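Nodulation fucosyltransferase NodZ (PDB 3SIW) belongs to the GT-B glycosyltransferases, enzymes built from two Rossmann-like domains, and binds guanosine-5'-diphosphate. Local coordinates at residues I172-R177 with V219-D224; D270-A275 with T290-L295. All blocks are in the same frame, centred on the assembly; numbering follows the deposited sequence. Where two conformers were deposited one is given.

Overall arrangement
Contacts 1 and 2 follow one another along the chain and illustrate how a Rossmann-like domain of a GT-B enzyme contributes strand ends and a helix to a nucleotide pocket. Their centres lie about 11 Å apart. The face of the strand pair 172-177 and 219-224 that carries His175 and Cys222 rests directly on contact 2: His175 CB is 3.4 Å from Thr290 CG2, while Cys222 SG lies 3.6 Å from Asp270 CG and 3.7 Å from Leu274 CG. GDP bridges the two. Contact 1 holds the imidazole side of its base and a phosphate, and Asp270 of contact 2 holds the pyrimidine edge; Ser287, Ala288 and Tyr45 also bond to GDP.

Contact 1: I172-R177 with V219-D224; sequences IGVHVR and VFLCTD. With GDP (guanosine-5'-diphosphate), chain B.
Ile172 to Val176 run parallel to Val219 to Thr223 with their short axes 19° apart, joined by four backbone hydrogen bonds, among them Val174 N to Phe220 O at 2.7 Å and Val176 N to Cys222 O at 3.0 Å. On the face carrying Val174, Val176 and Leu221, the CD1 methyl of Leu221 packs against both valines, 3.9 Å from Val174 CB and 4.0 Å from Val176 CG2. Helices 193-209 and 226-235 cover this face, the former as the connection of a beta-alpha-beta crossover. The other face carries His175 and Cys222. With CG anti to its backbone N (chi1 -179°), His175 sends its ring past the strand end, where NE2 donates an almost straight 2.8 Å bond to N7 of GDP; the ring also stacks with Phe289. At the last bridged pair a side chain joins in: Thr223 OG1 donates to Val176 O at 3.0 Å. Past the strands, Asp224 OD2 receives Arg177 NE at 2.9 Å in a salt bridge. The carboxylate lies at the guanidinium edge, its oxygen in the guanidinium plane although the two planes are 61° apart. Asp224 has a second tether through OD1, which accepts the backbone N-H of His178. Arg177 NH1 donates to O2B of the GDP beta-phosphate, at 3.1 Å, while the ribose lies over one guanidinium face. Asp224 thus probably steadies the arginine, while its OD2 also approaches C8 of GDP; with NE spent on Asp224 and NH1 on O2B, the guanidinium is held at two points.

Contact 2: D270-A275 with T290-L295; sequences DMYLLA and TRYARL. With GDP (guanosine-5'-diphosphate), chain B; PO4 (phosphate ion), chain D.
Ala275 and Tyr292 pack most tightly in this contact between helices 258-274 and 291-296, whose facing segments run nearly parallel, at 15°, with axes 8.3 Å apart. The Ala275 methyl sits over one face of the Tyr292 ring in a CH-pi contact, CB being 3.5 Å from CD2. The same ring turns its edge to the face of Tyr272, bringing CE2 to within 3.8 Å of Tyr272 CD2 in an edge-to-face pair. Phe145 stacks on Tyr292 as well and touches Tyr272, extending the aromatic cluster to helix 138-147. Close by, the backbones come together where Ala275 CA lies 3.9 Å from Ala293 CA. Toward Met271 the join is looser: no direct hydrogen bond links the segments, and a water bridges instead, donating to Met271 O and accepting from Ala293 N. The far side of helix 291-296 is partly open to solvent, and there Arg294 meets a phosphate ion probably derived from the crystallisation liquor. At the start of 270-275, away from the interface, Asp270 OD2 accepts GDP N1 at 2.8 Å and, weakly, N2. Carboxylate recognition of N1 and N2 is familiar from guanine-nucleotide sites, though here one oxygen serves both, within the Rossmann-like half of a GT-B fold.

Contact 1: I172-R177 with V219-D224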
# COMPACT_ATOMS: atom_id res chain seq x y z
N ILE A 172 5.26 0.03 -19.95
CA ILE A 172 6.23 0.49 -19.02
C ILE A 172 5.50 1.43 -18.08
O ILE A 172 5.06 2.47 -18.49
CB ILE A 172 7.40 1.24 -19.74
CG1 ILE A 172 8.14 0.31 -20.71
CG2 ILE A 172 8.41 1.75 -18.67
CD1 ILE A 172 9.07 1.04 -21.69
N GLY A 173 5.40 1.06 -16.81
CA GLY A 173 4.77 1.91 -15.79
C GLY A 173 5.79 2.78 -15.10
O GLY A 173 6.93 2.34 -14.77
N VAL A 174 5.42 4.02 -14.92
CA VAL A 174 6.33 4.97 -14.29
C VAL A 174 5.59 5.63 -13.16
O VAL A 174 4.57 6.24 -13.36
CB VAL A 174 6.85 6.07 -15.29
CG1 VAL A 174 7.95 6.88 -14.66
CG2 VAL A 174 7.36 5.43 -16.58
N HIS A 175 6.13 5.49 -11.97
CA HIS A 175 5.63 6.15 -10.83
C HIS A 175 6.57 7.28 -10.47
O HIS A 175 7.76 7.07 -10.19
CB HIS A 175 5.47 5.19 -9.62
CG HIS A 175 4.91 5.86 -8.40
ND1 HIS A 175 5.51 5.79 -7.17
CD2 HIS A 175 3.82 6.65 -8.25
CE1 HIS A 175 4.80 6.47 -6.30
NE2 HIS A 175 3.76 7.00 -6.92
N VAL A 176 6.03 8.48 -10.47
CA VAL A 176 6.75 9.65 -10.06
C VAL A 176 6.04 10.33 -8.92
O VAL A 176 4.99 10.99 -9.08
CB VAL A 176 6.92 10.65 -11.22
CG1 VAL A 176 7.72 11.89 -10.72
CG2 VAL A 176 7.56 9.95 -12.42
N ARG A 177 6.61 10.15 -7.74
CA ARG A 177 6.03 10.67 -6.53
C ARG A 177 6.73 11.98 -6.26
O ARG A 177 7.96 12.02 -6.16
CB ARG A 177 6.27 9.68 -5.40
CG ARG A 177 5.78 10.11 -4.06
CD ARG A 177 4.42 9.52 -3.72
NE ARG A 177 3.62 10.56 -3.07
CZ ARG A 177 3.48 10.76 -1.77
NH1 ARG A 177 4.03 9.94 -0.87
NH2 ARG A 177 2.74 11.77 -1.37
N VAL A 219 3.85 3.82 -22.55
CA VAL A 219 4.25 4.28 -21.24
C VAL A 219 3.04 4.71 -20.41
O VAL A 219 2.33 5.64 -20.77
CB VAL A 219 5.33 5.42 -21.35
CG1 VAL A 219 5.69 5.97 -19.98
CG2 VAL A 219 6.59 4.90 -22.10
N PHE A 220 2.86 4.07 -19.26
CA PHE A 220 1.80 4.43 -18.30
C PHE A 220 2.42 5.28 -17.17
O PHE A 220 3.27 4.79 -16.43
CB PHE A 220 1.21 3.13 -17.75
CG PHE A 220 0.22 3.33 -16.66
CD1 PHE A 220 -0.79 4.21 -16.79
CD2 PHE A 220 0.31 2.63 -15.51
CE1 PHE A 220 -1.74 4.39 -15.81
CE2 PHE A 220 -0.63 2.80 -14.52
CZ PHE A 220 -1.64 3.70 -14.66
N LEU A 221 2.02 6.54 -17.07
CA LEU A 221 2.50 7.41 -16.03
C LEU A 221 1.51 7.58 -14.89
O LEU A 221 0.32 7.91 -15.11
CB LEU A 221 2.75 8.78 -16.63
CG LEU A 221 3.36 9.85 -15.77
CD1 LEU A 221 4.71 9.37 -15.22
CD2 LEU A 221 3.55 11.10 -16.64
N CYS A 222 2.00 7.36 -13.67
CA CYS A 222 1.26 7.59 -12.44
C CYS A 222 2.03 8.62 -11.64
O CYS A 222 3.14 8.37 -11.20
CB CYS A 222 1.14 6.31 -11.61
SG CYS A 222 0.28 5.05 -12.50
N THR A 223 1.45 9.78 -11.46
CA THR A 223 2.13 10.82 -10.77
C THR A 223 1.08 11.60 -10.06
O THR A 223 -0.09 11.61 -10.46
CB THR A 223 2.89 11.74 -11.72
OG1 THR A 223 3.53 12.77 -10.99
CG2 THR A 223 1.98 12.38 -12.81
N ASP A 224 1.50 12.30 -9.02
CA ASP A 224 0.57 13.14 -8.29
C ASP A 224 0.75 14.58 -8.71
O ASP A 224 0.12 15.47 -8.14
CB ASP A 224 0.76 12.90 -6.78
CG ASP A 224 2.28 12.73 -6.36
OD1 ASP A 224 3.19 13.19 -7.12
OD2 ASP A 224 2.55 12.18 -5.26
PB GDP B . 4.51 6.43 -0.30
O1B GDP B . 5.43 5.38 0.56
O2B GDP B . 5.06 7.10 -1.54
O3B GDP B . 4.06 7.55 0.79
O3A GDP B . 3.23 5.47 -0.81
PA GDP B . 1.79 5.22 -0.12
O1A GDP B . 0.93 4.47 -1.11
O2A GDP B . 1.87 4.68 1.24
O5' GDP B . 1.29 6.85 -0.01
C5' GDP B . 1.20 7.61 -1.19
C4' GDP B . -0.19 8.13 -1.43
O4' GDP B . -0.07 9.37 -2.26
C3' GDP B . -0.75 7.09 -2.37
O3' GDP B . -1.41 6.00 -1.74
C2' GDP B . -1.77 7.94 -3.13
O2' GDP B . -2.93 8.21 -2.28
C1' GDP B . -0.93 9.22 -3.42
N9 GDP B . -0.12 8.94 -4.61
C8 GDP B . 1.23 8.78 -4.70
N7 GDP B . 1.55 8.51 -5.97
C5 GDP B . 0.42 8.43 -6.69
C6 GDP B . 0.12 8.17 -8.03
O6 GDP B . 0.99 7.92 -8.87
N1 GDP B . -1.22 8.15 -8.45
C2 GDP B . -2.24 8.44 -7.52
N2 GDP B . -3.53 8.45 -7.91
N3 GDP B . -1.90 8.71 -6.26
C4 GDP B . -0.63 8.69 -5.82

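Contact 2: D270-A275 with T290-L295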
# COMPACT_ATOMS: atom_id res chain seq x y z
N ASP A 270 -4.43 3.30 -9.95
CA ASP A 270 -3.02 3.45 -10.33
C ASP A 270 -2.13 2.33 -9.76
O ASP A 270 -1.38 1.73 -10.47
CB ASP A 270 -2.48 4.82 -9.95
CG ASP A 270 -2.84 5.92 -10.94
OD1 ASP A 270 -3.35 5.63 -12.02
OD2 ASP A 270 -2.58 7.13 -10.64
N MET A 271 -2.31 1.99 -8.48
CA MET A 271 -1.53 0.97 -7.79
C MET A 271 -1.68 -0.39 -8.48
O MET A 271 -0.71 -1.10 -8.69
CB MET A 271 -1.92 0.90 -6.29
CG MET A 271 -0.74 0.82 -5.27
SD MET A 271 -1.06 0.70 -3.43
CE MET A 271 -2.22 -0.66 -3.48
N TYR A 272 -2.94 -0.74 -8.77
CA TYR A 272 -3.27 -2.03 -9.36
C TYR A 272 -2.84 -2.15 -10.82
O TYR A 272 -2.37 -3.20 -11.24
CB TYR A 272 -4.76 -2.35 -9.17
CG TYR A 272 -5.05 -2.94 -7.79
CD1 TYR A 272 -4.91 -2.19 -6.63
CD2 TYR A 272 -5.44 -4.28 -7.63
CE1 TYR A 272 -5.19 -2.71 -5.37
CE2 TYR A 272 -5.71 -4.82 -6.37
CZ TYR A 272 -5.61 -4.04 -5.26
OH TYR A 272 -5.86 -4.53 -3.99
N LEU A 273 -3.00 -1.08 -11.58
CA LEU A 273 -2.55 -1.05 -12.97
C LEU A 273 -1.04 -1.10 -13.10
O LEU A 273 -0.53 -1.74 -14.00
CB LEU A 273 -3.14 0.12 -13.73
CG LEU A 273 -4.64 0.00 -14.12
CD1 LEU A 273 -5.10 1.33 -14.62
CD2 LEU A 273 -4.93 -1.15 -15.08
N LEU A 274 -0.33 -0.43 -12.21
CA LEU A 274 1.10 -0.53 -12.22
C LEU A 274 1.58 -2.01 -12.11
O LEU A 274 2.58 -2.40 -12.74
CB LEU A 274 1.69 0.31 -11.12
CG LEU A 274 1.78 1.82 -11.39
CD1 LEU A 274 2.09 2.49 -10.06
CD2 LEU A 274 2.97 2.10 -12.43
N ALA A 275 0.86 -2.83 -11.32
CA ALA A 275 1.17 -4.24 -11.14
C ALA A 275 0.88 -5.10 -12.37
O ALA A 275 1.19 -6.28 -12.37
CB ALA A 275 0.43 -4.81 -9.85
N THR A 290 4.35 1.57 -4.97
CA THR A 290 4.73 0.63 -6.02
C THR A 290 5.16 -0.72 -5.44
O THR A 290 5.75 -1.54 -6.13
CB THR A 290 5.88 1.22 -6.88
OG1 THR A 290 6.85 1.76 -6.00
CG2 THR A 290 5.33 2.28 -7.89
N ARG A 291 4.93 -0.95 -4.15
CA ARG A 291 5.32 -2.23 -3.57
C ARG A 291 4.55 -3.42 -4.25
O ARG A 291 5.15 -4.43 -4.54
CB ARG A 291 5.11 -2.25 -2.07
CG ARG A 291 5.45 -3.58 -1.39
CD ARG A 291 6.86 -4.06 -1.67
NE ARG A 291 7.20 -5.19 -0.84
CZ ARG A 291 8.40 -5.74 -0.73
NH1 ARG A 291 9.43 -5.25 -1.42
NH2 ARG A 291 8.57 -6.77 0.08
N TYR A 292 3.27 -3.25 -4.53
CA TYR A 292 2.48 -4.29 -5.15
C TYR A 292 3.10 -4.62 -6.52
O TYR A 292 3.47 -5.76 -6.77
CB TYR A 292 1.03 -3.87 -5.28
CG TYR A 292 0.11 -4.89 -5.84
CD1 TYR A 292 0.28 -6.27 -5.56
CD2 TYR A 292 -0.97 -4.51 -6.61
CE1 TYR A 292 -0.65 -7.23 -6.07
CE2 TYR A 292 -1.89 -5.48 -7.13
CZ TYR A 292 -1.73 -6.79 -6.84
OH TYR A 292 -2.63 -7.67 -7.36
N ALA A 293 3.34 -3.58 -7.32
CA ALA A 293 4.07 -3.73 -8.61
C ALA A 293 5.40 -4.44 -8.47
O ALA A 293 5.70 -5.38 -9.26
CB ALA A 293 4.22 -2.39 -9.34
N ARG A 294 6.20 -4.05 -7.48
CA ARG A 294 7.45 -4.68 -7.20
C ARG A 294 7.33 -6.20 -6.94
O ARG A 294 8.19 -6.95 -7.30
CB ARG A 294 8.17 -4.04 -6.01
CG ARG A 294 9.37 -4.78 -5.47
CD ARG A 294 10.55 -4.79 -6.42
NE ARG A 294 11.71 -5.55 -5.89
CZ ARG A 294 11.77 -6.89 -5.86
NH1 ARG A 294 10.77 -7.66 -6.33
NH2 ARG A 294 12.84 -7.46 -5.38
N LEU A 295 6.28 -6.62 -6.27
CA LEU A 295 6.05 -8.04 -6.01
C LEU A 295 5.67 -8.84 -7.27
O LEU A 295 5.92 -10.05 -7.34
CB LEU A 295 4.94 -8.20 -4.94
CG LEU A 295 5.33 -7.65 -3.56
CD1 LEU A 295 4.10 -7.57 -2.67
CD2 LEU A 295 6.49 -8.42 -2.90
PB GDP B . 4.51 6.43 -0.30
O1B GDP B . 5.43 5.38 0.56
O2B GDP B . 5.06 7.10 -1.54
O3B GDP B . 4.06 7.55 0.79
O3A GDP B . 3.23 5.47 -0.81
PA GDP B . 1.79 5.22 -0.12
O1A GDP B . 0.93 4.47 -1.11
O2A GDP B . 1.87 4.68 1.24
O5' GDP B . 1.29 6.85 -0.01
C5' GDP B . 1.20 7.61 -1.19
C4' GDP B . -0.19 8.13 -1.43
O4' GDP B . -0.07 9.37 -2.26
C3' GDP B . -0.75 7.09 -2.37
O3' GDP B . -1.41 6.00 -1.74
C2' GDP B . -1.77 7.94 -3.13
O2' GDP B . -2.93 8.21 -2.28
C1' GDP B . -0.93 9.22 -3.42
N9 GDP B . -0.12 8.94 -4.61
C8 GDP B . 1.23 8.78 -4.70
N7 GDP B . 1.55 8.51 -5.97
C5 GDP B . 0.42 8.43 -6.69
C6 GDP B . 0.12 8.17 -8.03
O6 GDP B . 0.99 7.92 -8.87
N1 GDP B . -1.22 8.15 -8.45
C2 GDP B . -2.24 8.44 -7.52
N2 GDP B . -3.53 8.45 -7.91
N3 GDP B . -1.90 8.71 -6.26
C4 GDP B . -0.63 8.69 -5.82
P PO4 D . 13.37 -3.04 -4.49
O1 PO4 D . 12.81 -2.17 -5.68
O2 PO4 D . 12.57 -3.09 -3.19
O3 PO4 D . 13.69 -4.45 -4.88
O4 PO4 D . 14.77 -2.50 -4.14
O HOH W 1 1.89 -0.96 -7.21